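Local coordinates for protein N-acyl homoserine lactonase AiiA (Bacillus thuringiensis subsp. kurstaki, PDB 5EH9) that hydrolyses the lactone ring of N-acyl homoserine lactones, using two zinc ions bound in a metallo-beta-lactamase fold, at residues 8-13 with 40-45; 107-112 with 138-143; 14-19 with 35-40. One frame throughout, in Å; residues are numbered along the deposited sequence. Where two conformers were deposited one is given.

Contact 1. Residues 8-13 with 40-45; sequences KLYFVP and CYLLET. Unlike the reference sequence in segment 8-13: Val-12 (reference Ile).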
loop_
_atom_site.group_PDB
_atom_site.type_symbol
_atom_site.label_atom_id
_atom_site.label_comp_id
_atom_site.label_asym_id
_atom_site.label_seq_id
_atom_site.Cartn_x
_atom_site.Cartn_y
_atom_site.Cartn_z
ATOM N N LYS A 8 5.647 5.568 -16.539
ATOM C CA LYS A 8 5.902 4.187 -16.088
ATOM C C LYS A 8 5.289 3.996 -14.719
ATOM O O LYS A 8 5.482 4.884 -13.836
ATOM C CB LYS A 8 7.441 3.875 -16.008
ATOM C CG LYS A 8 8.171 4.089 -17.297
ATOM C CD LYS A 8 9.636 3.695 -17.203
ATOM C CE LYS A 8 10.358 3.927 -18.540
ATOM N NZ LYS A 8 11.766 3.546 -18.496
ATOM N N LEU A 9 4.696 2.799 -14.530
ATOM C CA LEU A 9 4.252 2.327 -13.250
ATOM C C LEU A 9 5.017 1.014 -12.938
ATOM O O LEU A 9 4.802 0.016 -13.600
ATOM C CB LEU A 9 2.734 2.109 -13.248
ATOM C CG LEU A 9 2.172 1.366 -12.047
ATOM C CD1 LEU A 9 2.588 1.942 -10.718
ATOM C CD2 LEU A 9 0.659 1.276 -12.207
ATOM N N TYR A 10 5.920 1.093 -11.949
ATOM C CA TYR A 10 6.685 -0.073 -11.474
ATOM C C TYR A 10 6.060 -0.662 -10.214
ATOM O O TYR A 10 5.832 0.053 -9.228
ATOM C CB TYR A 10 8.101 0.337 -11.139
ATOM C CG TYR A 10 9.005 0.799 -12.270
ATOM C CD1 TYR A 10 9.625 -0.109 -13.112
ATOM C CD2 TYR A 10 9.330 2.134 -12.439
ATOM C CE1 TYR A 10 10.478 0.322 -14.108
ATOM C CE2 TYR A 10 10.190 2.518 -13.409
ATOM C CZ TYR A 10 10.795 1.613 -14.213
ATOM O OH TYR A 10 11.740 1.994 -15.148
ATOM N N PHE A 11 5.957 -1.971 -10.230
ATOM C CA PHE A 11 5.656 -2.777 -9.027
ATOM C C PHE A 11 7.009 -3.190 -8.407
ATOM O O PHE A 11 7.800 -3.851 -9.078
ATOM C CB PHE A 11 4.885 -4.027 -9.402
ATOM C CG PHE A 11 3.413 -3.784 -9.784
ATOM C CD1 PHE A 11 3.072 -2.939 -10.786
ATOM C CD2 PHE A 11 2.431 -4.445 -9.143
ATOM C CE1 PHE A 11 1.722 -2.730 -11.174
ATOM C CE2 PHE A 11 1.097 -4.208 -9.472
ATOM C CZ PHE A 11 0.757 -3.357 -10.473
ATOM N N VAL A 12 7.249 -2.796 -7.147
ATOM C CA VAL A 12 8.595 -2.988 -6.572
ATOM C C VAL A 12 8.415 -3.811 -5.305
ATOM O O VAL A 12 7.898 -3.360 -4.277
ATOM C CB VAL A 12 9.189 -1.648 -6.218
ATOM C CG1 VAL A 12 10.581 -1.816 -5.634
ATOM C CG2 VAL A 12 9.218 -0.693 -7.447
ATOM N N PRO A 13 8.832 -5.099 -5.359
ATOM C CA PRO A 13 8.796 -5.918 -4.166
ATOM C C PRO A 13 9.582 -5.303 -2.993
ATOM O O PRO A 13 10.727 -4.860 -3.220
ATOM C CB PRO A 13 9.409 -7.243 -4.632
ATOM C CG PRO A 13 9.148 -7.284 -6.115
ATOM C CD PRO A 13 9.246 -5.850 -6.501
ATOM N N CYS A 40 5.779 -1.819 -2.841
ATOM C CA CYS A 40 5.721 -0.396 -3.064
ATOM C C CYS A 40 5.641 -0.189 -4.602
ATOM O O CYS A 40 5.952 -1.082 -5.390
ATOM C CB CYS A 40 6.810 0.377 -2.365
ATOM S SG CYS A 40 8.492 0.150 -3.079
ATOM N N TYR A 41 5.164 0.993 -4.975
ATOM C CA TYR A 41 4.997 1.318 -6.392
ATOM C C TYR A 41 5.756 2.587 -6.709
ATOM O O TYR A 41 5.711 3.556 -5.959
ATOM C CB TYR A 41 3.515 1.403 -6.822
ATOM C CG TYR A 41 2.667 0.279 -6.311
ATOM C CD1 TYR A 41 2.122 0.267 -5.047
ATOM C CD2 TYR A 41 2.367 -0.782 -7.113
ATOM C CE1 TYR A 41 1.330 -0.763 -4.574
ATOM C CE2 TYR A 41 1.573 -1.818 -6.643
ATOM C CZ TYR A 41 1.013 -1.794 -5.394
ATOM O OH TYR A 41 0.227 -2.821 -4.985
ATOM N N LEU A 42 6.474 2.595 -7.836
ATOM C CA LEU A 42 7.123 3.783 -8.274
ATOM C C LEU A 42 6.536 4.269 -9.579
ATOM O O LEU A 42 6.396 3.502 -10.523
ATOM C CB LEU A 42 8.595 3.403 -8.475
ATOM C CG LEU A 42 9.522 4.566 -8.575
ATOM C CD1 LEU A 42 9.482 5.370 -9.868
ATOM C CD2 LEU A 42 9.638 5.482 -7.368
ATOM N N LEU A 43 6.156 5.525 -9.569
ATOM C CA LEU A 43 5.520 6.187 -10.696
ATOM C C LEU A 43 6.457 7.216 -11.269
ATOM O O LEU A 43 6.854 8.155 -10.571
ATOM C CB LEU A 43 4.238 6.876 -10.290
ATOM C CG LEU A 43 3.154 6.032 -9.752
ATOM C CD1 LEU A 43 3.304 4.897 -8.906
ATOM C CD2 LEU A 43 2.004 6.861 -9.162
ATOM N N GLU A 44 6.817 7.051 -12.570
ATOM C CA GLU A 44 7.622 8.054 -13.248
ATOM C C GLU A 44 6.603 8.948 -13.938
ATOM O O GLU A 44 5.774 8.461 -14.732
ATOM C CB GLU A 44 8.546 7.440 -14.291
ATOM C CG GLU A 44 9.712 6.699 -13.667
ATOM C CD GLU A 44 10.758 6.268 -14.705
ATOM O OE1 GLU A 44 10.854 6.816 -15.887
ATOM O OE2 GLU A 44 11.662 5.478 -14.263
ATOM N N THR A 45 6.594 10.231 -13.571
ATOM C CA THR A 45 5.614 11.206 -14.116
ATOM C C THR A 45 6.330 12.425 -14.650
ATOM O O THR A 45 7.514 12.652 -14.372
ATOM C CB THR A 45 4.620 11.626 -13.014
ATOM O OG1 THR A 45 5.104 12.726 -12.244
ATOM C CG2 THR A 45 4.163 10.525 -12.156
HETATM O O HOH W 1 12.994 4.958 -16.520
HETATM O O HOH W 2 12.292 6.886 -18.563
#
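The ring of Tyr-41 turns its CE2 edge onto one face of Phe-11, a T-shaped pair with centroids 5.1 Å apart and planes at 80°. CE2 sits off-centre, near the CD2-CE2 side of the rim, while Phe-235 makes a further edge-to-face contact with Phe-11. On the reverse of the sheet the Tyr-10 ring meets Glu-44 at its edge, with OE2 in the ring plane 3.4 Å from CE2 in the conformer given here, one of two. Tyr-10 and Leu-42 form an antiparallel hydrogen-bonded pair, in which Tyr-10 N reaches Leu-42 O at 2.8 Å and Leu-42 N returns a bond to Tyr-10 O. With chi1 at 169°, Leu-9 swings CG away from its own N, and the branch CD1 comes to lie beside Leu-43 CD1 at 3.5 Å. Leu-9, Phe-11, Tyr-41 and Leu-43 thus offer a greasy surface to strands 177-183 and 187-193, suiting the interior of the alpha-beta/beta-alpha sandwich. Lys-8 and Glu-44 run side by side on the other face. Their charged ends stay 4.3 Å apart (NZ to OE1), and a water takes a hydrogen bond from Lys-8 NZ and gives one to Glu-44 OE2. Their attraction is therefore probably softened by solvent.

Contact 2. Residues 107-112 with 138-143; sequences HLHFDH and EEYMKE. With ZN (zinc ion), chain C; ZN (zinc ion), chain B; HED (2-hydroxyethyl disulfide), chain K.
His-109 and Tyr-140 bring the two segments to 6.2 Å between CA atoms, where the metal-binding HxHxDH motif of the metallo-beta-lactamase fold faces an irregular loop. No direct hydrogen bond joins them; waters bridge the polar groups. One takes the N-H of Met-141 and donates to Leu-108 O, 2.9 Å from each, and another links Phe-110 N to Glu-139 O. Tyr-140 lays its ring edge against Leu-108 O, with CD1 3.4 Å away, while its ring meets that of His-109 obliquely. Imidazole suits position 109 because both its nitrogens are used: ND1 binds one zinc at 2.1 Å and NE2 donates to a water shared with Glu-139 OE2 and Tyr-140 OH. Each has a further partner: Glu-139 forms a salt bridge with Arg-137, Tyr-140 a hydrogen bond with Glu-130. Met-141 supplies a thioether, its SD 3.5 Å from Phe-110 CB and oblique to the ring in a Met-aromatic contact. His-107 completes the motif's share of that zinc, and Asp-111 and His-112 bind the second; a water bridges the metals. The hydroxyl O6 of 2-hydroxyethyl disulfide stands 3.9 Å above the centre of the His-109 ring, opposite His-107 CD2.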
loop_
_atom_site.group_PDB
_atom_site.type_symbol
_atom_site.label_atom_id
_atom_site.label_comp_id
_atom_site.label_asym_id
_atom_site.label_seq_id
_atom_site.Cartn_x
_atom_site.Cartn_y
_atom_site.Cartn_z
ATOM N N HIS A 107 -2.066 3.792 3.524
ATOM C CA HIS A 107 -2.498 3.775 4.875
ATOM C C HIS A 107 -1.208 3.603 5.744
ATOM O O HIS A 107 -0.138 3.511 5.161
ATOM C CB HIS A 107 -3.525 2.688 5.165
ATOM C CG HIS A 107 -3.158 1.285 4.884
ATOM N ND1 HIS A 107 -2.633 0.832 3.704
ATOM C CD2 HIS A 107 -3.341 0.162 5.665
ATOM C CE1 HIS A 107 -2.548 -0.484 3.729
ATOM N NE2 HIS A 107 -2.948 -0.911 4.925
ATOM N N LEU A 108 -1.381 3.632 7.035
ATOM C CA LEU A 108 -0.234 3.672 7.948
ATOM C C LEU A 108 0.022 2.387 8.679
ATOM O O LEU A 108 0.778 2.370 9.674
ATOM C CB LEU A 108 -0.297 4.896 8.884
ATOM C CG LEU A 108 -0.316 6.301 8.199
ATOM C CD1 LEU A 108 -0.573 7.361 9.234
ATOM C CD2 LEU A 108 0.956 6.520 7.361
ATOM N N HIS A 109 -0.490 1.282 8.204
ATOM C CA HIS A 109 -0.056 -0.046 8.645
ATOM C C HIS A 109 1.425 -0.190 8.459
ATOM O O HIS A 109 2.038 0.357 7.567
ATOM C CB HIS A 109 -0.824 -1.149 7.963
ATOM C CG HIS A 109 -2.248 -1.250 8.450
ATOM N ND1 HIS A 109 -3.192 -2.068 7.821
ATOM C CD2 HIS A 109 -2.886 -0.683 9.489
ATOM C CE1 HIS A 109 -4.351 -1.965 8.471
ATOM N NE2 HIS A 109 -4.201 -1.107 9.443
ATOM N N PHE A 110 2.022 -1.054 9.278
ATOM C CA PHE A 110 3.504 -1.202 9.315
ATOM C C PHE A 110 4.123 -1.627 8.042
ATOM O O PHE A 110 5.304 -1.337 7.773
ATOM C CB PHE A 110 3.946 -2.054 10.502
ATOM C CG PHE A 110 4.027 -3.498 10.170
ATOM C CD1 PHE A 110 2.899 -4.269 9.942
ATOM C CD2 PHE A 110 5.223 -4.054 9.993
ATOM C CE1 PHE A 110 3.014 -5.582 9.536
ATOM C CE2 PHE A 110 5.355 -5.428 9.729
ATOM C CZ PHE A 110 4.237 -6.165 9.425
ATOM N N ASP A 111 3.344 -2.419 7.233
ATOM C CA ASP A 111 3.794 -2.862 5.959
ATOM C C ASP A 111 3.650 -1.911 4.783
ATOM O O ASP A 111 4.057 -2.213 3.686
ATOM C CB ASP A 111 3.179 -4.252 5.606
ATOM C CG ASP A 111 1.628 -4.229 5.566
ATOM O OD1 ASP A 111 1.058 -3.671 6.549
ATOM O OD2 ASP A 111 1.052 -4.790 4.608
ATOM N N HIS A 112 3.182 -0.711 5.109
ATOM C CA HIS A 112 2.994 0.338 4.151
ATOM C C HIS A 112 3.641 1.660 4.480
ATOM O O HIS A 112 3.922 2.442 3.561
ATOM C CB HIS A 112 1.455 0.591 3.964
ATOM C CG HIS A 112 0.772 -0.602 3.452
ATOM N ND1 HIS A 112 0.499 -0.799 2.125
ATOM C CD2 HIS A 112 0.344 -1.693 4.093
ATOM C CE1 HIS A 112 -0.000 -2.006 1.966
ATOM N NE2 HIS A 112 -0.145 -2.546 3.166
ATOM N N GLU A 138 -4.025 0.785 18.604
ATOM C CA GLU A 138 -2.872 0.016 18.978
ATOM C C GLU A 138 -2.249 -0.737 17.815
ATOM O O GLU A 138 -1.107 -1.167 17.918
ATOM C CB GLU A 138 -3.258 -0.955 20.086
ATOM C CG GLU A 138 -4.210 -2.044 19.651
ATOM C CD GLU A 138 -4.478 -3.019 20.771
ATOM O OE1 GLU A 138 -3.582 -3.206 21.620
ATOM O OE2 GLU A 138 -5.580 -3.596 20.803
ATOM N N GLU A 139 -2.968 -0.938 16.715
ATOM C CA GLU A 139 -2.319 -1.601 15.543
ATOM C C GLU A 139 -1.282 -0.707 14.887
ATOM O O GLU A 139 -0.662 -1.129 13.872
ATOM C CB GLU A 139 -3.267 -2.190 14.458
ATOM C CG GLU A 139 -4.101 -1.269 13.569
ATOM C CD GLU A 139 -5.385 -0.759 14.277
ATOM O OE1 GLU A 139 -5.507 -0.882 15.547
ATOM O OE2 GLU A 139 -6.360 -0.238 13.623
ATOM N N TYR A 140 -1.065 0.519 15.407
ATOM C CA TYR A 140 -0.096 1.428 14.712
ATOM C C TYR A 140 1.199 1.505 15.484
ATOM O O TYR A 140 1.227 1.759 16.656
ATOM C CB TYR A 140 -0.690 2.822 14.474
ATOM C CG TYR A 140 -1.805 2.828 13.408
ATOM C CD1 TYR A 140 -1.498 2.842 12.123
ATOM C CD2 TYR A 140 -3.149 2.650 13.782
ATOM C CE1 TYR A 140 -2.480 2.841 11.152
ATOM C CE2 TYR A 140 -4.148 2.602 12.841
ATOM C CZ TYR A 140 -3.798 2.694 11.533
ATOM O OH TYR A 140 -4.818 2.676 10.605
ATOM N N MET A 141 2.247 1.319 14.752
ATOM C CA MET A 141 3.589 1.415 15.246
ATOM C C MET A 141 4.077 2.847 15.248
ATOM O O MET A 141 3.764 3.620 14.321
ATOM C CB MET A 141 4.562 0.530 14.386
ATOM C CG MET A 141 4.166 -0.938 14.397
ATOM S SD MET A 141 5.468 -1.929 13.645
ATOM C CE MET A 141 6.763 -1.897 14.831
ATOM N N LYS A 142 4.958 3.205 16.189
ATOM C CA LYS A 142 5.519 4.553 16.290
ATOM C C LYS A 142 6.220 4.934 14.992
ATOM O O LYS A 142 6.223 6.115 14.606
ATOM C CB LYS A 142 6.411 4.614 17.515
ATOM C CG LYS A 142 5.618 4.421 18.858
ATOM C CD LYS A 142 4.409 5.411 19.141
ATOM C CE LYS A 142 4.293 5.793 20.602
ATOM N NZ LYS A 142 5.419 6.646 21.058
ATOM N N GLU A 143 6.859 3.947 14.360
ATOM C CA GLU A 143 7.600 4.151 13.147
ATOM C C GLU A 143 6.733 4.720 12.011
ATOM O O GLU A 143 7.257 5.320 11.023
ATOM C CB GLU A 143 8.251 2.820 12.639
ATOM C CG GLU A 143 9.329 2.277 13.528
ATOM C CD GLU A 143 8.856 1.272 14.534
ATOM O OE1 GLU A 143 7.736 1.415 15.087
ATOM O OE2 GLU A 143 9.710 0.381 14.790
HETATM ZN ZN ZN C . -3.111 -2.812 5.807
HETATM ZN ZN ZN B . -0.980 -4.346 3.750
HETATM C C1 HED K . 2.635 -2.909 18.086
HETATM O O1 HED K . 3.973 -3.494 18.068
HETATM C C2 HED K . 1.607 -3.832 17.389
HETATM S S3 HED K . 1.156 -3.227 15.705
HETATM S S4 HED K . -0.013 -4.626 14.748
HETATM C C5 HED K . -0.032 -4.182 12.976
HETATM C C6 HED K . -1.306 -4.775 12.280
HETATM O O6 HED K . -1.587 -4.195 10.954
HETATM O O HOH W 3 1.660 0.813 11.939
HETATM O O HOH W 4 -6.205 0.074 10.996
HETATM O O HOH W 5 0.329 -1.910 11.486
HETATM O O HOH W 6 -1.630 -4.124 5.651
#

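Contact 3. Residues 14-19 with 35-40; sequences AGRCML and NLPVWC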
loop_
_atom_site.group_PDB
_atom_site.type_symbol
_atom_site.label_atom_id
_atom_site.label_comp_id
_atom_site.label_asym_id
_atom_site.label_seq_id
_atom_site.Cartn_x
_atom_site.Cartn_y
_atom_site.Cartn_z
ATOM N N ALA A 14 9.009 -5.302 -1.812
ATOM C CA ALA A 14 9.579 -4.652 -0.652
ATOM C C ALA A 14 9.596 -5.584 0.593
ATOM O O ALA A 14 9.183 -5.191 1.671
ATOM C CB ALA A 14 8.891 -3.324 -0.377
ATOM N N GLY A 15 10.054 -6.793 0.373
ATOM C CA GLY A 15 9.939 -7.781 1.396
ATOM C C GLY A 15 8.603 -8.515 1.401
ATOM O O GLY A 15 7.802 -8.322 0.486
ATOM N N ARG A 16 8.373 -9.282 2.420
ATOM C CA ARG A 16 7.199 -10.090 2.568
ATOM C C ARG A 16 6.710 -10.096 4.003
ATOM O O ARG A 16 7.365 -9.572 4.895
ATOM C CB ARG A 16 7.397 -11.521 2.064
ATOM C CG ARG A 16 8.013 -11.569 0.645
ATOM C CD ARG A 16 8.043 -12.983 0.070
ATOM N NE ARG A 16 6.699 -13.484 -0.234
ATOM C CZ ARG A 16 6.082 -13.195 -1.377
ATOM N NH1 ARG A 16 4.873 -13.655 -1.548
ATOM N NH2 ARG A 16 6.661 -12.542 -2.337
ATOM N N CYS A 17 5.535 -10.677 4.221
ATOM C CA CYS A 17 4.949 -10.739 5.521
ATOM C C CYS A 17 4.121 -11.998 5.636
ATOM O O CYS A 17 3.236 -12.263 4.789
ATOM C CB CYS A 17 4.172 -9.489 5.845
ATOM S SG CYS A 17 3.687 -9.363 7.571
ATOM N N MET A 18 4.349 -12.793 6.695
ATOM C CA MET A 18 3.482 -13.919 6.961
ATOM C C MET A 18 2.237 -13.416 7.695
ATOM O O MET A 18 2.331 -12.601 8.607
ATOM C CB MET A 18 4.134 -14.960 7.895
ATOM C CG MET A 18 5.499 -15.489 7.484
ATOM S SD MET A 18 5.631 -16.297 5.894
ATOM C CE MET A 18 4.410 -17.593 6.072
ATOM N N LEU A 19 1.066 -13.866 7.253
ATOM C CA LEU A 19 -0.184 -13.677 7.965
ATOM C C LEU A 19 -0.936 -14.998 8.000
ATOM O O LEU A 19 -0.826 -15.816 7.108
ATOM C CB LEU A 19 -1.027 -12.645 7.226
ATOM C CG LEU A 19 -0.663 -11.176 7.128
ATOM C CD1 LEU A 19 -1.877 -10.435 6.490
ATOM C CD2 LEU A 19 -0.237 -10.507 8.434
ATOM N N ASN A 35 2.770 -16.613 3.170
ATOM C CA ASN A 35 3.876 -15.689 2.971
ATOM C C ASN A 35 3.459 -14.724 1.840
ATOM O O ASN A 35 3.569 -15.071 0.677
ATOM C CB ASN A 35 5.128 -16.477 2.608
ATOM C CG ASN A 35 6.350 -15.586 2.576
ATOM O OD1 ASN A 35 6.221 -14.381 2.376
ATOM N ND2 ASN A 35 7.537 -16.160 2.769
ATOM N N LEU A 36 2.983 -13.555 2.241
ATOM C CA LEU A 36 2.342 -12.607 1.337
ATOM C C LEU A 36 3.308 -11.506 0.881
ATOM O O LEU A 36 4.242 -11.150 1.619
ATOM C CB LEU A 36 1.164 -11.965 2.027
ATOM C CG LEU A 36 0.055 -12.854 2.502
ATOM C CD1 LEU A 36 -0.967 -12.088 3.298
ATOM C CD2 LEU A 36 -0.558 -13.594 1.341
ATOM N N PRO A 37 3.133 -11.027 -0.345
ATOM C CA PRO A 37 3.988 -9.973 -0.846
ATOM C C PRO A 37 3.741 -8.652 -0.133
ATOM O O PRO A 37 2.562 -8.335 0.181
ATOM C CB PRO A 37 3.629 -9.866 -2.274
ATOM C CG PRO A 37 2.187 -10.293 -2.352
ATOM C CD PRO A 37 2.064 -11.391 -1.308
ATOM N N VAL A 38 4.771 -7.854 0.086
ATOM C CA VAL A 38 4.681 -6.468 0.446
ATOM C C VAL A 38 5.174 -5.690 -0.743
ATOM O O VAL A 38 6.227 -5.988 -1.321
ATOM C CB VAL A 38 5.486 -6.180 1.734
ATOM C CG1 VAL A 38 5.529 -4.673 2.000
ATOM C CG2 VAL A 38 4.916 -6.922 2.922
ATOM N N TRP A 39 4.390 -4.671 -1.111
ATOM C CA TRP A 39 4.708 -3.870 -2.302
ATOM C C TRP A 39 4.904 -2.410 -2.026
ATOM O O TRP A 39 4.284 -1.842 -1.155
ATOM C CB TRP A 39 3.465 -3.882 -3.260
ATOM C CG TRP A 39 3.061 -5.218 -3.782
ATOM C CD1 TRP A 39 1.925 -5.928 -3.434
ATOM C CD2 TRP A 39 3.689 -5.954 -4.827
ATOM N NE1 TRP A 39 1.854 -7.089 -4.167
ATOM C CE2 TRP A 39 2.912 -7.107 -5.054
ATOM C CE3 TRP A 39 4.795 -5.744 -5.645
ATOM C CZ2 TRP A 39 3.216 -7.998 -6.040
ATOM C CZ3 TRP A 39 5.122 -6.662 -6.612
ATOM C CH2 TRP A 39 4.361 -7.779 -6.786
ATOM N N CYS A 40 5.779 -1.819 -2.841
ATOM C CA CYS A 40 5.721 -0.396 -3.064
ATOM C C CYS A 40 5.641 -0.189 -4.602
ATOM O O CYS A 40 5.952 -1.082 -5.390
ATOM C CB CYS A 40 6.810 0.377 -2.365
ATOM S SG CYS A 40 8.492 0.150 -3.079
#
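Arg-16 folds back over Leu-36 and Pro-37, and its guanidinium takes the flat peptide between them against one face, Pro-37 CA lying 3.7 Å from the plane. A bend at chi3 (69°) turns the group side-on to Asn-35, which it grips with two nitrogens: NE bonds to OD1 at 2.8 Å and NH1 to the backbone O at 2.9 Å. Both acceptors lie in the guanidinium plane, but NE stands well above the plane of the Asn-35 amide. A long, flat-ended arginine suits this place because it can cover the partner strand and still send NH2 on to a salt bridge with Glu-243.

Ala-14 and Gly-15 together face Val-38, N of Ala-14 bonding to its O and O of Gly-15 accepting from its N, so strand 8-20 carries a beta bulge here. Gly-15 has a positive phi (86°), and a CB there would jam against the preceding carbonyl O; glycine meets the need. The branched Val-38 fits beside this swelling, its CB 3.4 Å from Gly-15 O and its CG2 against the backbone of Arg-16 and Cys-17 CB.

Farther along, Cys-17 and Leu-36 form an antiparallel hydrogen-bonded pair. Leu-36 CD1 meets Leu-19 CD1 at 3.7 Å, the two chains crossing at about a right angle. In the given conformer, Met-18 doubles back so that its SD rests on Asn-35 CB.

Strand 76-79 flanks strand 8-20 on the side away from strand 33-45, touching Arg-16, Cys-17, Met-18 and Leu-19. Helix 240-243 packs on Leu-36, Pro-37 and Trp-39, while helix 86-93 meets Ala-14 and Cys-40.

In the fold
Contacts 1 and 3 are successive parts of one hairpin pairing between strands 8-20 and 33-45; they share Cys-40, and the bulge in contact 3 shifts the register by one residue between them. At the junction Phe-11 CB packs on Trp-39 CZ3 at 3.8 Å. Contact 3 also packs against the motif of contact 2: Val-38 CG1 lies 3.3 Å from Asp-111 O, and Cys-17 SG lies 3.7 Å from Phe-110 CZ. The side chain of Val-38 comes within about 6 Å of a zinc. Contact 1 is more remote, its centre 21 Å from that of contact 2, which alone of the three lines both the dizinc centre and the ligand pocket.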